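Local coordinates for protein probable acetyltransferase (Pseudomonas aeruginosa PAO1, PDB 2EUI) that probably transfers acyl groups other than aminoacyl groups as a GNAT-type acetyltransferase, its own substrate remaining unknown, at residues A52-E56 and E57-L61; Q93-A96 and D97-Q101. One frame throughout, in Å; residues are numbered along the deposited sequence.

In the fold
Contact 1, at 52-61, is the turn of the beta hairpin made by strands 48-53 and 60-71. Contact 2, at 93-101, comes later in the chain and covers the early turns of helix 92-109, within the unit of strand 76-86, that helix and strand 112-120. Their centres lie about 14 Å apart, and they meet directly where Ala-52 CB packs 3.8 Å from Val-95 CG1, with Leu-61 and Leu-99 also taking part. The helix therefore covers the turn end of the hairpin on one face of the mixed sheet. By analogy with GNAT relatives, the N-terminal end of helix 92-109 probably borders the acetyl-CoA site.

Contact 1 (A52-E56 and E57-L61); sequences ALADE and EDRLL
The guanidinium of Arg-59 is approached obliquely by the methyl of Ala-54, whose CB lies 3.8 Å from NH1. One face of the group carries Leu-61 CD2, offset toward the rim. Glu-57 OE2 stands at its edge, in plane, but 3.8 Å from NH1 of Arg-59, a long salt bridge. The Glu-57 chain bends at its second torsion (chi2 59°), which turns the carboxylate back so that OE1 also sits beside Ala-54 CB. The Glu-56 and Glu-57 side chains slant across each other, CG to CG 3.6 Å, their carboxylates not in contact.

Where the strands leave the turn, Leu-53 and Leu-60 form an antiparallel non-hydrogen-bonded pair, their CA atoms 5.1 Å apart. Both side chains project to the same face, and CD2 of Leu-53 meets CD1 of Leu-60 at 3.6 Å; Leu-60 goes on to touch helix 11-24. One residue further, Leu-61 N donates to Ala-52 O over 2.9 Å, with an N-H...O angle of 164° and the donor almost in line with the C=O. Leu-61 carries CG anti to its carbonyl carbon (chi1 -51°), and its CD1 lies against the backbone of Ala-54 and reaches CB at 4.0 Å. Arg-2 holds the first strand from its far side, bonding to Ala-54 O through NH2.

This is a two-stranded hairpin end in which the backbone bond and leucine packing hold the two strand ends together, whereas the charged turn residues are exposed; the long Arg-59 to Glu-57 pair probably contributes little.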
# COMPACT_ATOMS: atom_id res chain seq x y z
N ALA A 52 7.10 -14.43 15.42
CA ALA A 52 6.60 -15.45 16.36
C ALA A 52 7.81 -16.24 16.85
O ALA A 52 8.45 -16.95 16.07
CB ALA A 52 5.60 -16.39 15.67
N LEU A 53 8.14 -16.09 18.13
CA LEU A 53 9.29 -16.79 18.71
C LEU A 53 8.91 -17.84 19.75
O LEU A 53 8.04 -17.60 20.59
CB LEU A 53 10.24 -15.78 19.35
CG LEU A 53 10.56 -14.52 18.55
CD1 LEU A 53 11.73 -13.77 19.21
CD2 LEU A 53 10.90 -14.90 17.10
N ALA A 54 9.57 -18.99 19.70
CA ALA A 54 9.32 -20.07 20.66
C ALA A 54 9.67 -19.52 22.04
O ALA A 54 10.63 -18.76 22.17
CB ALA A 54 10.18 -21.27 20.33
N ASP A 55 8.92 -19.92 23.06
CA ASP A 55 9.18 -19.40 24.41
C ASP A 55 10.61 -19.59 24.87
O ASP A 55 11.25 -18.65 25.35
CB ASP A 55 8.23 -20.03 25.44
CG ASP A 55 8.03 -19.14 26.68
OD1 ASP A 55 8.75 -18.12 26.81
OD2 ASP A 55 7.16 -19.46 27.52
N GLU A 56 11.13 -20.81 24.75
CA GLU A 56 12.50 -21.06 25.18
C GLU A 56 13.48 -20.08 24.53
O GLU A 56 13.73 -19.00 25.06
CB GLU A 56 12.93 -22.50 24.87
CG GLU A 56 14.42 -22.78 25.13
CD GLU A 56 14.66 -23.95 26.08
OE1 GLU A 56 13.68 -24.46 26.67
OE2 GLU A 56 15.84 -24.35 26.25
N GLU A 57 14.01 -20.46 23.36
CA GLU A 57 14.98 -19.62 22.65
C GLU A 57 14.41 -18.66 21.61
O GLU A 57 13.20 -18.55 21.40
CB GLU A 57 16.06 -20.49 21.99
CG GLU A 57 15.75 -21.99 21.93
CD GLU A 57 14.48 -22.33 21.17
OE1 GLU A 57 14.05 -21.52 20.32
OE2 GLU A 57 13.92 -23.43 21.42
N ASP A 58 15.33 -17.94 20.96
CA ASP A 58 14.97 -16.98 19.93
C ASP A 58 14.99 -17.66 18.56
O ASP A 58 15.80 -17.30 17.70
CB ASP A 58 15.93 -15.78 19.92
CG ASP A 58 15.78 -14.89 21.15
OD1 ASP A 58 14.64 -14.48 21.46
OD2 ASP A 58 16.80 -14.58 21.81
N ARG A 59 14.13 -18.64 18.34
CA ARG A 59 14.10 -19.26 17.03
C ARG A 59 12.80 -18.85 16.33
O ARG A 59 11.70 -19.05 16.83
CB ARG A 59 14.27 -20.78 17.14
CG ARG A 59 13.03 -21.62 17.06
CD ARG A 59 13.40 -23.01 16.52
NE ARG A 59 12.22 -23.81 16.20
CZ ARG A 59 11.42 -24.33 17.12
NH1 ARG A 59 11.69 -24.15 18.41
NH2 ARG A 59 10.35 -25.03 16.75
N LEU A 60 12.97 -18.22 15.18
CA LEU A 60 11.86 -17.72 14.38
C LEU A 60 10.97 -18.84 13.81
O LEU A 60 11.38 -19.60 12.93
CB LEU A 60 12.46 -16.87 13.26
CG LEU A 60 11.61 -15.84 12.52
CD1 LEU A 60 10.97 -14.86 13.51
CD2 LEU A 60 12.52 -15.12 11.52
N LEU A 61 9.73 -18.91 14.30
CA LEU A 61 8.78 -19.93 13.86
C LEU A 61 7.99 -19.41 12.68
O LEU A 61 7.47 -20.18 11.86
CB LEU A 61 7.82 -20.28 14.99
CG LEU A 61 8.48 -20.62 16.34
CD1 LEU A 61 7.46 -20.49 17.44
CD2 LEU A 61 9.07 -22.03 16.31

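Contact 2 (Q93-A96 and D97-Q101); sequences QLVA and DHLLQ
Three i to i+4 backbone bonds tie Gln-93, Val-95 and Ala-96 to Asp-97, Leu-99 and Leu-100. Leu-100 N reaches Ala-96 O at 3.0 Å, nearly straight at 176° and in the carbonyl plane. Asp-97 N donates to Gln-93 O over 2.9 Å, and Leu-99 N to Val-95 O over 3.2 Å, both with the donor tilted from the carbonyl plane. Such repeated bonds define an alpha helix.

Outward from this backbone, Gln-93 and Asp-97 run side by side on the exposed flank, the amide and carboxylate planes 63° apart, with CG of Gln-93 3.9 Å from OD1 of Asp-97. Leu-94 holds CG anti to the backbone N (chi1 170°), which carries CD1 to within 3.6 Å of His-98 NE2; Leu-94 O also lies obliquely by the ring, near CD2. On the buried flank Val-95 and Leu-99 also run in the same direction, CG1 to CD1 4.2 Å, and lie against strands 48-53, 60-71 and 76-86, while Leu-100 packs on Leu-81 and Ile-84.

The helix is thus amphipathic: these three bonds and that from Gln-101 N to Asp-97 O pair main-chain groups internally, the buried aliphatic branches face the sheet, and Leu-94 shares the exposed flank with Gln-93, Asp-97 and His-98.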
# COMPACT_ATOMS: atom_id res chain seq x y z
N GLN A 93 -0.86 -23.17 10.62
CA GLN A 93 -2.03 -22.57 11.27
C GLN A 93 -1.82 -22.01 12.67
O GLN A 93 -2.06 -20.82 12.91
CB GLN A 93 -3.18 -23.58 11.28
CG GLN A 93 -4.46 -23.06 11.91
CD GLN A 93 -5.70 -23.73 11.33
OE1 GLN A 93 -5.71 -24.94 11.07
NE2 GLN A 93 -6.76 -22.94 11.14
N LEU A 94 -1.40 -22.85 13.61
CA LEU A 94 -1.16 -22.39 14.98
C LEU A 94 -0.39 -21.06 15.04
O LEU A 94 -0.78 -20.13 15.75
CB LEU A 94 -0.40 -23.47 15.75
CG LEU A 94 0.12 -23.05 17.13
CD1 LEU A 94 -1.02 -22.54 17.98
CD2 LEU A 94 0.80 -24.25 17.80
N VAL A 95 0.71 -20.97 14.28
CA VAL A 95 1.56 -19.78 14.25
C VAL A 95 1.03 -18.66 13.36
O VAL A 95 1.07 -17.48 13.74
CB VAL A 95 3.00 -20.14 13.82
CG1 VAL A 95 3.78 -18.88 13.41
CG2 VAL A 95 3.72 -20.83 14.98
N ALA A 96 0.54 -19.02 12.18
CA ALA A 96 -0.01 -18.03 11.26
C ALA A 96 -1.06 -17.23 12.02
O ALA A 96 -1.12 -16.00 11.91
CB ALA A 96 -0.64 -18.73 10.06
N ASP A 97 -1.87 -17.93 12.81
CA ASP A 97 -2.94 -17.33 13.60
C ASP A 97 -2.48 -16.26 14.58
O ASP A 97 -2.87 -15.10 14.46
CB ASP A 97 -3.69 -18.40 14.37
CG ASP A 97 -4.95 -18.84 13.67
OD1 ASP A 97 -4.87 -19.27 12.49
OD2 ASP A 97 -6.03 -18.77 14.30
N HIS A 98 -1.68 -16.66 15.56
CA HIS A 98 -1.20 -15.72 16.56
C HIS A 98 -0.68 -14.46 15.91
O HIS A 98 -0.90 -13.36 16.41
CB HIS A 98 -0.09 -16.36 17.39
CG HIS A 98 -0.57 -17.41 18.34
ND1 HIS A 98 -1.43 -17.12 19.38
CD2 HIS A 98 -0.34 -18.74 18.39
CE1 HIS A 98 -1.70 -18.23 20.04
NE2 HIS A 98 -1.05 -19.23 19.46
N LEU A 99 0.00 -14.61 14.78
CA LEU A 99 0.54 -13.47 14.08
C LEU A 99 -0.60 -12.59 13.59
O LEU A 99 -0.73 -11.43 14.00
CB LEU A 99 1.39 -13.93 12.90
CG LEU A 99 2.79 -14.42 13.26
CD1 LEU A 99 3.45 -14.98 12.02
CD2 LEU A 99 3.62 -13.29 13.85
N LEU A 100 -1.44 -13.15 12.73
CA LEU A 100 -2.57 -12.44 12.16
C LEU A 100 -3.47 -11.80 13.21
O LEU A 100 -3.94 -10.68 13.03
CB LEU A 100 -3.38 -13.39 11.26
CG LEU A 100 -2.59 -13.86 10.03
CD1 LEU A 100 -3.41 -14.85 9.23
CD2 LEU A 100 -2.20 -12.65 9.18
N GLN A 101 -3.69 -12.49 14.32
CA GLN A 101 -4.53 -11.94 15.38
C GLN A 101 -3.83 -10.73 15.99
O GLN A 101 -4.43 -9.67 16.14
CB GLN A 101 -4.79 -12.97 16.46
CG GLN A 101 -5.60 -12.43 17.62
CD GLN A 101 -5.16 -13.02 18.94
OE1 GLN A 101 -3.99 -12.91 19.31
NE2 GLN A 101 -6.09 -13.64 19.65